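Local coordinates for protein GH26C (Muricauda sp. MAR_2010_75, PDB 6Q78) that probably hydrolyses internal beta-1,4-mannosidic bonds in mannan polysaccharides, as a family 26 glycoside hydrolase of the endo-mannanase class, at residues Gln86-Ser91 against Ser108-Leu113; Met150-Val155 against Ile403-Leu408; Arg161-Gly166 against Gly190-Tyr195; Asn181-Ile186 against Glu243-Leu248. All blocks are in the same frame, centred on the assembly; numbering follows the deposited sequence.

How the contacts relate
The four contacts form two close pairs. Contacts 1 and 2 have centres about 9 Å apart and touch through the backbone. Leu113 N lies 2.8 Å from Val153 O and Asp109 O 2.9 Å from Ala405 N, both probable hydrogen bonds. Contacts 3 and 4 have centres about 11 Å apart. They are joined where helix 176-186, used by contact 4, is followed by helix 193-208, used by contact 3. Asn192 N probably bonds Ser185 O there, at 2.8 Å. The pairs are far from each other, with centres about 32 to 36 Å apart. By family analogy the catalytic glutamates probably sit at the C-terminal ends of strands 220-223 and 330-336, which none of the four contacts includes.

Contact 1. Residues Gln86-Ser91 against Ser108-Leu113; sequences QDAFSS and SDPGLL
With CG of Phe89 beside its own backbone N (chi1 -58°), the ring reaches over to Asp109 and Leu113. Leu113 takes a different setting, with CG anti to the backbone N (chi1 174°), which carries its two methyls to the turn at Ala88-Phe89. CD2 lies obliquely against the ring, 3.9 Å from Phe89 CD2. CD1 enters the bend of the loop. It sits 3.4 Å from Ala88 N and 4.0 Å from Ala88 CB. The same Ala88 CB also meets Pro110 CG, at 3.8 Å. Asp109 meets the ring differently. Its carboxylate stands at the edge, with Asp109 OD1 3.5 Å from Phe89 CE1 and the two planes 74° apart. The ring hydrogens are slightly positive, so this edge should suit a carboxylate. OD1 is also hydrogen-bonded to Ser100 OG, which helps to hold the group. The ring makes a cation-pi contact with Arg146. No hydrogen bond joins the two segments. Within the loop, Asp87 O accepts two backbone bonds, from Ser90 N and Ser91 N, which tighten the turn. Leu112 packs on barrel strands 153-157 and 369-372. The loop leaves strand 81-86 and packs beside the start of strand 112-116, its parallel neighbour, with helix 101-106 between them in sequence. This is a beta-alpha-beta unit of the TIM barrel.

Contact 2. Residues Met150-Val155 against Ile403-Leu408; sequences MGLVNV and ILADDL
Leu408 and Leu152 carry the apolar part of this contact. Their side chains cross at about a right angle, and the two CD1 methyls, Leu152 CD1 and Leu408 CD1, are 4.0 Å apart. Leu152 CD1 also meets the methyl of Ala405, at 4.0 Å from Ala405 CB. One branch of Leu152 thus touches both ends of the 405-408 turn. Its CG sits opposite the carbonyl carbon (chi1 -78°), which directs that branch to the turn. The second kind of contact is methyl against backbone. Leu408 CD1 lies 3.6 Å from Gly151 O and 3.9 Å from Leu152 CA. Gly151 closes helix 132-150 with a Schellman motif. With phi at 93°, a side chain at this position would collide with the Met150 carbonyl oxygen. The chain then enters strand 153-157 of the TIM barrel, so the contact lies at the helix-to-strand link, on the side where the strand begins. The 403-408 segment starts at the end of the short strand 402-403 and runs on as loop, near the end of the modelled chain. Polar bonds stay within or beyond the segments. Leu404 N donates to Asp407 OD1 at 2.9 Å, on the syn side and 33° out of the carboxylate plane. Leu408 N bonds Ala405 O and closes the turn. Leu152 O is hydrogen-bonded to Tyr412 OH, and Asp406 N to Ser108 OG.

Contact 3. Residues Arg161-Gly166 against Gly190-Tyr195; sequences REPFEG and GENHDY
Asn192 runs past Pro163 from CB to ND2, and its ND2 ends on Phe164. CB comes first, 3.9 Å from Pro163 CB. CG stays beside the same atom, Pro163 CB. At the tip, Asn192 ND2 is 3.6 Å from Pro163 CG and stands over the centre of the Phe164 ring, 3.4 Å from Phe164 CE1. The amide and ring planes are 74° apart, so the amide stands up from the ring face. ND2 is also hydrogen-bonded to Ser185 OG, which helps to fix its rotation. Glu191 comes to the edge of the same ring, with Glu191 OE2 3.6 Å from Phe164 CE1. Replacing Phe164 by an alanine would probably open a gap under the Asn192 amide and leave Glu191 without the ring edge beside it. Tyr195 completes the contact. Its CG is opposite its backbone N (chi1 173°), and the ring extends under Pro163. Pro163 CB touches Tyr195 CE1 at 3.5 Å, while Pro163 O sits over one face, toward the rim. One water donates to both Arg161 O (2.7 Å) and Tyr195 OH (2.8 Å), and that hydroxyl is also bonded to Asp123 OD1. Glu162 holds the loop from within by accepting from Phe164 N and Glu165 N. The loop follows strand 153-157. It packs on the N-terminal end of helix 193-208, and Pro163 also touches Ala182 and Ser185 of helix 176-186.

Contact 4. Residues Asn181-Ile186 against Glu243-Leu248; sequences NALKSI and EEYIQL
Glu244 begins the contact, with its side chain laid over Leu183 and Lys184. Its CB meets the Leu183 CD2 methyl at 4.0 Å. Further out the carboxylate crosses the lysine chain obliquely and touches its methylenes. Glu244 OE2 is 3.5 Å from Lys184 CG, and Glu244 OE1 is 3.6 Å from Lys184 CE. The charged ends do not meet: Lys184 NZ is 4.9 Å from Glu244 OE1. The attraction is probably long-range. A lysine in place of Glu244 would probably leave the Lys184 amine without this nearby negative charge and set two positive ends close together. Tyr245 follows, which starts out away from the 181-186 helix. From that helix, Leu183 CD1 comes near its ring, obliquely. The ring also meets those of Phe228 and Trp249, and the tyrosine hydroxyl is hydrogen-bonded to Phe225 O. Leu248, one turn on from Glu244, points toward the 181-186 helix. Its CG is opposite the backbone N (chi1 171°), and the two methyls divide the work. Leu248 CD2 packs tightly on Leu183 CD1 at 3.5 Å, and Leu248 CD1 meets Ile186 CD1 at 3.7 Å. Tyr196 of helix 193-208 touches both Ile186 and Leu248. The axes of the two segments approach to 10.1 Å at 48°. Such apolar helix packing is typical of the helical layer outside a TIM barrel; here it joins helix 242-259 to helix 176-186, with helix 193-208 alongside.

Contact 1. Residues Gln86-Ser91 against Ser108-Leu113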
# COMPACT_ATOMS: atom_id res chain seq x y z
N GLN A 86 6.02 4.39 -4.21
CA GLN A 86 6.25 4.90 -2.86
C GLN A 86 7.10 6.17 -2.94
O GLN A 86 8.11 6.20 -3.65
CB GLN A 86 7.00 3.84 -2.05
CG GLN A 86 7.16 4.16 -0.58
CD GLN A 86 5.87 3.97 0.19
OE1 GLN A 86 4.88 3.48 -0.33
NE2 GLN A 86 5.91 4.36 1.47
N ASP A 87 6.69 7.21 -2.20
CA ASP A 87 7.47 8.45 -2.08
C ASP A 87 7.83 9.06 -3.43
O ASP A 87 8.92 9.61 -3.62
CB ASP A 87 8.70 8.24 -1.19
CG ASP A 87 8.33 7.92 0.25
OD1 ASP A 87 7.29 8.37 0.72
OD2 ASP A 87 9.09 7.19 0.92
N ALA A 88 6.90 8.98 -4.37
CA ALA A 88 7.21 9.42 -5.73
C ALA A 88 7.58 10.91 -5.79
O ALA A 88 8.31 11.32 -6.70
CB ALA A 88 6.03 9.14 -6.65
N PHE A 89 7.06 11.74 -4.87
CA PHE A 89 7.33 13.18 -4.90
C PHE A 89 8.48 13.63 -3.99
O PHE A 89 8.81 14.83 -4.00
CB PHE A 89 6.05 13.96 -4.59
CG PHE A 89 4.90 13.68 -5.54
CD1 PHE A 89 5.08 13.63 -6.91
CD2 PHE A 89 3.62 13.50 -5.03
CE1 PHE A 89 4.02 13.37 -7.77
CE2 PHE A 89 2.55 13.23 -5.89
CZ PHE A 89 2.76 13.17 -7.27
N SER A 90 9.14 12.70 -3.28
CA SER A 90 10.18 13.06 -2.32
C SER A 90 11.42 12.17 -2.36
O SER A 90 12.41 12.49 -1.67
CB SER A 90 9.60 13.00 -0.90
OG SER A 90 9.04 11.70 -0.62
N SER A 91 11.41 11.06 -3.10
CA SER A 91 12.56 10.15 -3.17
C SER A 91 12.86 9.87 -4.63
O SER A 91 11.96 9.48 -5.39
CB SER A 91 12.27 8.84 -2.42
OG SER A 91 13.50 8.13 -2.18
N SER A 108 4.26 11.58 -17.49
CA SER A 108 3.12 11.61 -16.58
C SER A 108 3.57 11.29 -15.17
O SER A 108 4.45 10.46 -14.97
CB SER A 108 2.09 10.58 -17.01
OG SER A 108 1.00 10.56 -16.08
N ASP A 109 2.95 11.94 -14.18
CA ASP A 109 3.09 11.47 -12.80
C ASP A 109 2.49 10.07 -12.65
O ASP A 109 1.71 9.62 -13.49
CB ASP A 109 2.36 12.42 -11.85
CG ASP A 109 3.20 13.59 -11.40
OD1 ASP A 109 4.42 13.42 -11.20
OD2 ASP A 109 2.64 14.71 -11.20
N PRO A 110 2.87 9.34 -11.61
CA PRO A 110 2.19 8.07 -11.30
C PRO A 110 0.71 8.32 -11.00
O PRO A 110 0.30 9.45 -10.70
CB PRO A 110 2.95 7.56 -10.06
CG PRO A 110 3.48 8.84 -9.41
CD PRO A 110 3.82 9.76 -10.55
N GLY A 111 -0.10 7.23 -11.06
CA GLY A 111 -1.50 7.40 -10.67
C GLY A 111 -1.78 7.22 -9.20
O GLY A 111 -2.90 7.42 -8.73
N LEU A 112 -0.75 6.84 -8.44
CA LEU A 112 -0.89 6.52 -7.02
C LEU A 112 0.41 6.88 -6.31
O LEU A 112 1.50 6.71 -6.85
CB LEU A 112 -1.24 5.03 -6.85
CG LEU A 112 -1.26 4.40 -5.46
CD1 LEU A 112 -2.25 3.24 -5.50
CD2 LEU A 112 0.08 3.92 -5.09
N LEU A 113 0.26 7.41 -5.10
CA LEU A 113 1.38 7.76 -4.24
C LEU A 113 1.35 6.91 -2.98
O LEU A 113 0.31 6.84 -2.32
CB LEU A 113 1.28 9.22 -3.84
CG LEU A 113 2.33 9.70 -2.81
CD1 LEU A 113 3.73 9.58 -3.44
CD2 LEU A 113 2.05 11.11 -2.33

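Contact 2. Residues Met150-Val155 against Ile403-Leu408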
# COMPACT_ATOMS: atom_id res chain seq x y z
N MET A 150 -4.41 16.40 -7.57
CA MET A 150 -4.20 15.95 -8.94
C MET A 150 -5.03 14.71 -9.28
O MET A 150 -5.03 14.27 -10.45
CB MET A 150 -2.70 15.68 -9.17
CG MET A 150 -1.89 16.96 -9.05
SD MET A 150 -0.17 16.77 -9.59
CE MET A 150 0.35 15.48 -8.52
N GLY A 151 -5.74 14.16 -8.29
CA GLY A 151 -6.59 13.01 -8.48
C GLY A 151 -5.96 11.67 -8.20
O GLY A 151 -6.62 10.64 -8.42
N LEU A 152 -4.71 11.63 -7.78
CA LEU A 152 -4.05 10.37 -7.49
C LEU A 152 -4.69 9.70 -6.29
O LEU A 152 -5.33 10.34 -5.46
CB LEU A 152 -2.57 10.57 -7.16
CG LEU A 152 -1.58 10.80 -8.32
CD1 LEU A 152 -1.90 12.02 -9.15
CD2 LEU A 152 -0.18 10.88 -7.75
N VAL A 153 -4.47 8.38 -6.20
CA VAL A 153 -4.83 7.58 -5.04
C VAL A 153 -3.66 7.61 -4.06
O VAL A 153 -2.51 7.55 -4.46
CB VAL A 153 -5.12 6.15 -5.50
CG1 VAL A 153 -5.39 5.21 -4.34
CG2 VAL A 153 -6.28 6.12 -6.50
N ASN A 154 -3.96 7.66 -2.75
CA ASN A 154 -2.94 7.64 -1.69
C ASN A 154 -3.06 6.36 -0.86
O ASN A 154 -4.14 6.04 -0.38
CB ASN A 154 -3.11 8.84 -0.74
CG ASN A 154 -2.61 10.14 -1.34
OD1 ASN A 154 -1.40 10.38 -1.39
ND2 ASN A 154 -3.53 10.98 -1.78
N VAL A 155 -1.94 5.68 -0.67
CA VAL A 155 -1.85 4.48 0.17
C VAL A 155 -0.79 4.74 1.24
O VAL A 155 0.29 5.25 0.93
CB VAL A 155 -1.49 3.24 -0.67
CG1 VAL A 155 -1.56 1.99 0.22
CG2 VAL A 155 -2.41 3.11 -1.87
N ILE A 403 -2.76 2.62 -15.98
CA ILE A 403 -3.28 3.97 -15.70
C ILE A 403 -2.24 4.73 -14.89
O ILE A 403 -1.94 4.35 -13.75
CB ILE A 403 -4.62 3.89 -14.95
CG1 ILE A 403 -5.64 3.13 -15.81
CG2 ILE A 403 -5.17 5.26 -14.55
CD1 ILE A 403 -6.95 2.89 -15.08
N LEU A 404 -1.70 5.83 -15.45
CA LEU A 404 -0.88 6.81 -14.75
C LEU A 404 -1.72 8.06 -14.49
O LEU A 404 -2.90 8.10 -14.83
CB LEU A 404 0.38 7.12 -15.56
CG LEU A 404 1.32 5.94 -15.83
CD1 LEU A 404 2.51 6.36 -16.70
CD2 LEU A 404 1.81 5.32 -14.53
N ALA A 405 -1.10 9.12 -13.95
CA ALA A 405 -1.88 10.32 -13.62
C ALA A 405 -2.63 10.86 -14.83
O ALA A 405 -3.79 11.24 -14.72
CB ALA A 405 -0.99 11.42 -13.03
N ASP A 406 -2.00 10.87 -16.01
CA ASP A 406 -2.63 11.53 -17.14
C ASP A 406 -3.92 10.85 -17.53
O ASP A 406 -4.87 11.54 -17.96
CB ASP A 406 -1.66 11.70 -18.30
CG ASP A 406 -0.66 12.85 -18.07
OD1 ASP A 406 -0.81 13.61 -17.09
OD2 ASP A 406 0.31 12.98 -18.85
N ASP A 407 -4.04 9.53 -17.34
CA ASP A 407 -5.27 8.86 -17.73
C ASP A 407 -6.13 8.41 -16.54
O ASP A 407 -7.03 7.58 -16.70
CB ASP A 407 -5.05 7.77 -18.78
CG ASP A 407 -4.00 6.77 -18.40
OD1 ASP A 407 -3.04 7.14 -17.71
OD2 ASP A 407 -4.11 5.61 -18.88
N LEU A 408 -5.93 9.02 -15.37
CA LEU A 408 -6.77 8.65 -14.24
C LEU A 408 -8.22 9.03 -14.50
O LEU A 408 -8.50 10.15 -14.95
CB LEU A 408 -6.32 9.41 -13.00
CG LEU A 408 -5.15 8.85 -12.20
CD1 LEU A 408 -4.63 9.95 -11.28
CD2 LEU A 408 -5.55 7.58 -11.41

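Contact 3. Residues Arg161-Gly166 against Gly190-Tyr195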
# COMPACT_ATOMS: atom_id res chain seq x y z
N ARG A 161 7.83 1.32 14.64
CA ARG A 161 8.92 0.88 15.51
C ARG A 161 8.33 0.24 16.76
O ARG A 161 7.34 0.70 17.31
CB ARG A 161 9.85 2.05 15.84
CG ARG A 161 10.57 2.55 14.60
CD ARG A 161 11.39 3.81 14.85
NE ARG A 161 11.65 4.47 13.57
CZ ARG A 161 12.65 4.18 12.76
NH1 ARG A 161 13.53 3.25 13.07
NH2 ARG A 161 12.75 4.85 11.59
N GLU A 162 8.98 -0.83 17.21
CA GLU A 162 8.41 -1.65 18.26
C GLU A 162 8.28 -0.83 19.54
O GLU A 162 9.06 0.10 19.78
CB GLU A 162 9.27 -2.90 18.47
CG GLU A 162 10.68 -2.66 19.10
CD GLU A 162 10.62 -2.39 20.58
OE1 GLU A 162 11.50 -1.65 21.11
OE2 GLU A 162 9.70 -2.95 21.22
N PRO A 163 7.31 -1.17 20.40
CA PRO A 163 6.85 -0.23 21.43
C PRO A 163 7.73 -0.11 22.66
O PRO A 163 7.63 0.91 23.37
CB PRO A 163 5.46 -0.78 21.83
CG PRO A 163 5.61 -2.26 21.58
CD PRO A 163 6.41 -2.32 20.28
N PHE A 164 8.59 -1.09 22.96
CA PHE A 164 9.34 -1.04 24.21
C PHE A 164 10.37 0.08 24.18
O PHE A 164 10.54 0.81 25.17
CB PHE A 164 10.00 -2.39 24.51
CG PHE A 164 9.03 -3.45 24.92
CD1 PHE A 164 8.55 -3.48 26.22
CD2 PHE A 164 8.60 -4.42 24.02
CE1 PHE A 164 7.64 -4.46 26.62
CE2 PHE A 164 7.71 -5.39 24.40
CZ PHE A 164 7.23 -5.44 25.71
N GLU A 165 11.11 0.21 23.08
CA GLU A 165 12.09 1.28 22.97
C GLU A 165 11.84 2.22 21.80
O GLU A 165 12.42 3.31 21.76
CB GLU A 165 13.53 0.72 22.90
CG GLU A 165 13.97 0.04 24.23
CD GLU A 165 15.42 -0.47 24.22
OE1 GLU A 165 16.04 -0.57 23.14
OE2 GLU A 165 15.93 -0.76 25.32
N GLY A 166 10.96 1.85 20.87
CA GLY A 166 10.61 2.78 19.81
C GLY A 166 11.67 3.06 18.78
O GLY A 166 11.54 4.05 18.05
N GLY A 190 -2.12 -5.85 27.28
CA GLY A 190 -0.66 -5.73 27.17
C GLY A 190 -0.15 -4.46 27.84
O GLY A 190 -0.85 -3.46 27.99
N GLU A 191 1.12 -4.52 28.26
CA GLU A 191 1.69 -3.39 28.98
C GLU A 191 1.88 -2.16 28.09
O GLU A 191 2.02 -1.05 28.61
CB GLU A 191 2.98 -3.80 29.70
CG GLU A 191 4.08 -4.18 28.76
CD GLU A 191 5.40 -4.42 29.48
OE1 GLU A 191 5.98 -3.45 30.00
OE2 GLU A 191 5.85 -5.59 29.53
N ASN A 192 1.84 -2.34 26.77
CA ASN A 192 1.97 -1.21 25.85
C ASN A 192 0.68 -0.88 25.12
O ASN A 192 0.69 -0.19 24.08
CB ASN A 192 3.10 -1.48 24.84
CG ASN A 192 4.46 -1.52 25.51
OD1 ASN A 192 4.73 -0.73 26.40
ND2 ASN A 192 5.30 -2.48 25.12
N HIS A 193 -0.47 -1.29 25.66
CA HIS A 193 -1.74 -1.07 24.95
C HIS A 193 -2.13 0.40 24.92
O HIS A 193 -2.58 0.90 23.89
CB HIS A 193 -2.82 -1.95 25.59
CG HIS A 193 -4.14 -1.87 24.91
ND1 HIS A 193 -4.31 -2.23 23.59
CD2 HIS A 193 -5.36 -1.48 25.36
CE1 HIS A 193 -5.58 -2.05 23.25
NE2 HIS A 193 -6.24 -1.62 24.31
N ASP A 194 -1.98 1.12 26.04
CA ASP A 194 -2.27 2.55 26.02
C ASP A 194 -1.32 3.30 25.10
O ASP A 194 -1.74 4.20 24.36
CB ASP A 194 -2.20 3.11 27.44
CG ASP A 194 -3.41 2.74 28.28
OD1 ASP A 194 -3.29 2.74 29.52
OD2 ASP A 194 -4.46 2.44 27.70
N TYR A 195 -0.04 2.91 25.09
CA TYR A 195 0.92 3.46 24.13
C TYR A 195 0.43 3.28 22.70
O TYR A 195 0.51 4.21 21.87
CB TYR A 195 2.24 2.72 24.32
CG TYR A 195 3.34 3.01 23.32
CD1 TYR A 195 3.45 2.28 22.16
CD2 TYR A 195 4.30 3.97 23.56
CE1 TYR A 195 4.47 2.50 21.25
CE2 TYR A 195 5.33 4.21 22.64
CZ TYR A 195 5.41 3.45 21.50
OH TYR A 195 6.42 3.67 20.60
O HOH W 1 7.03 3.35 17.92

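Contact 4. Residues Asn181-Ile186 against Glu243-Leu248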
# COMPACT_ATOMS: atom_id res chain seq x y z
N ASN A 181 7.75 -10.24 22.24
CA ASN A 181 6.70 -9.66 23.06
C ASN A 181 6.10 -8.37 22.54
O ASN A 181 5.11 -7.91 23.11
CB ASN A 181 7.21 -9.42 24.49
CG ASN A 181 7.54 -10.71 25.20
OD1 ASN A 181 6.66 -11.35 25.77
ND2 ASN A 181 8.80 -11.15 25.11
N ALA A 182 6.64 -7.77 21.47
CA ALA A 182 6.14 -6.48 21.02
C ALA A 182 4.66 -6.53 20.68
O ALA A 182 3.89 -5.68 21.13
CB ALA A 182 6.99 -5.99 19.85
N LEU A 183 4.25 -7.49 19.83
CA LEU A 183 2.85 -7.50 19.38
C LEU A 183 1.93 -7.86 20.54
O LEU A 183 0.92 -7.20 20.78
CB LEU A 183 2.65 -8.48 18.21
CG LEU A 183 1.22 -8.42 17.63
CD1 LEU A 183 1.18 -8.69 16.10
CD2 LEU A 183 0.31 -9.40 18.30
N LYS A 184 2.29 -8.89 21.31
CA LYS A 184 1.49 -9.22 22.48
C LYS A 184 1.29 -8.01 23.38
O LYS A 184 0.21 -7.83 23.97
CB LYS A 184 2.12 -10.39 23.26
CG LYS A 184 2.15 -11.71 22.48
CD LYS A 184 3.14 -12.72 23.09
CE LYS A 184 3.28 -13.94 22.19
NZ LYS A 184 4.33 -14.87 22.72
N SER A 185 2.32 -7.15 23.51
CA SER A 185 2.24 -6.04 24.45
C SER A 185 1.29 -4.93 24.01
O SER A 185 0.95 -4.07 24.83
CB SER A 185 3.64 -5.45 24.72
OG SER A 185 4.03 -4.59 23.65
N ILE A 186 0.87 -4.90 22.74
CA ILE A 186 -0.03 -3.84 22.29
C ILE A 186 -1.48 -4.27 22.24
O ILE A 186 -2.36 -3.42 21.98
CB ILE A 186 0.42 -3.16 20.99
CG1 ILE A 186 0.39 -4.16 19.84
CG2 ILE A 186 1.75 -2.47 21.19
CD1 ILE A 186 0.58 -3.49 18.44
N GLU A 243 -4.54 -15.99 16.25
CA GLU A 243 -5.56 -15.28 17.00
C GLU A 243 -5.07 -13.91 17.45
O GLU A 243 -5.83 -12.94 17.44
CB GLU A 243 -6.02 -16.13 18.19
CG GLU A 243 -6.78 -17.43 17.77
CD GLU A 243 -5.88 -18.64 17.47
OE1 GLU A 243 -6.47 -19.71 17.22
OE2 GLU A 243 -4.62 -18.57 17.49
N GLU A 244 -3.80 -13.81 17.85
CA GLU A 244 -3.26 -12.51 18.26
C GLU A 244 -3.21 -11.54 17.09
O GLU A 244 -3.56 -10.36 17.24
CB GLU A 244 -1.88 -12.68 18.89
CG GLU A 244 -1.92 -13.22 20.34
CD GLU A 244 -0.59 -13.75 20.86
OE1 GLU A 244 0.36 -13.96 20.07
OE2 GLU A 244 -0.49 -14.00 22.09
N TYR A 245 -2.75 -11.99 15.92
CA TYR A 245 -2.69 -11.09 14.77
C TYR A 245 -4.08 -10.60 14.40
O TYR A 245 -4.29 -9.40 14.16
CB TYR A 245 -2.03 -11.79 13.58
CG TYR A 245 -1.84 -10.86 12.41
CD1 TYR A 245 -0.70 -10.06 12.32
CD2 TYR A 245 -2.83 -10.73 11.43
CE1 TYR A 245 -0.55 -9.15 11.27
CE2 TYR A 245 -2.68 -9.84 10.38
CZ TYR A 245 -1.53 -9.07 10.30
OH TYR A 245 -1.41 -8.18 9.24
N ILE A 246 -5.05 -11.51 14.38
CA ILE A 246 -6.42 -11.15 14.02
C ILE A 246 -7.01 -10.21 15.07
O ILE A 246 -7.70 -9.23 14.73
CB ILE A 246 -7.26 -12.42 13.84
CG1 ILE A 246 -6.83 -13.15 12.55
CG2 ILE A 246 -8.76 -12.10 13.78
CD1 ILE A 246 -7.57 -14.48 12.38
N GLN A 247 -6.74 -10.47 16.35
CA GLN A 247 -7.22 -9.58 17.41
C GLN A 247 -6.64 -8.18 17.24
O GLN A 247 -7.34 -7.18 17.43
CB GLN A 247 -6.83 -10.14 18.77
CG GLN A 247 -7.34 -9.30 19.93
CD GLN A 247 -6.83 -9.77 21.30
OE1 GLN A 247 -6.10 -10.76 21.40
NE2 GLN A 247 -7.24 -9.07 22.35
N LEU A 248 -5.35 -8.09 16.91
CA LEU A 248 -4.74 -6.79 16.67
C LEU A 248 -5.42 -6.06 15.51
O LEU A 248 -5.78 -4.88 15.63
CB LEU A 248 -3.25 -6.98 16.37
CG LEU A 248 -2.53 -5.72 15.89
CD1 LEU A 248 -2.56 -4.58 16.93
CD2 LEU A 248 -1.09 -6.05 15.48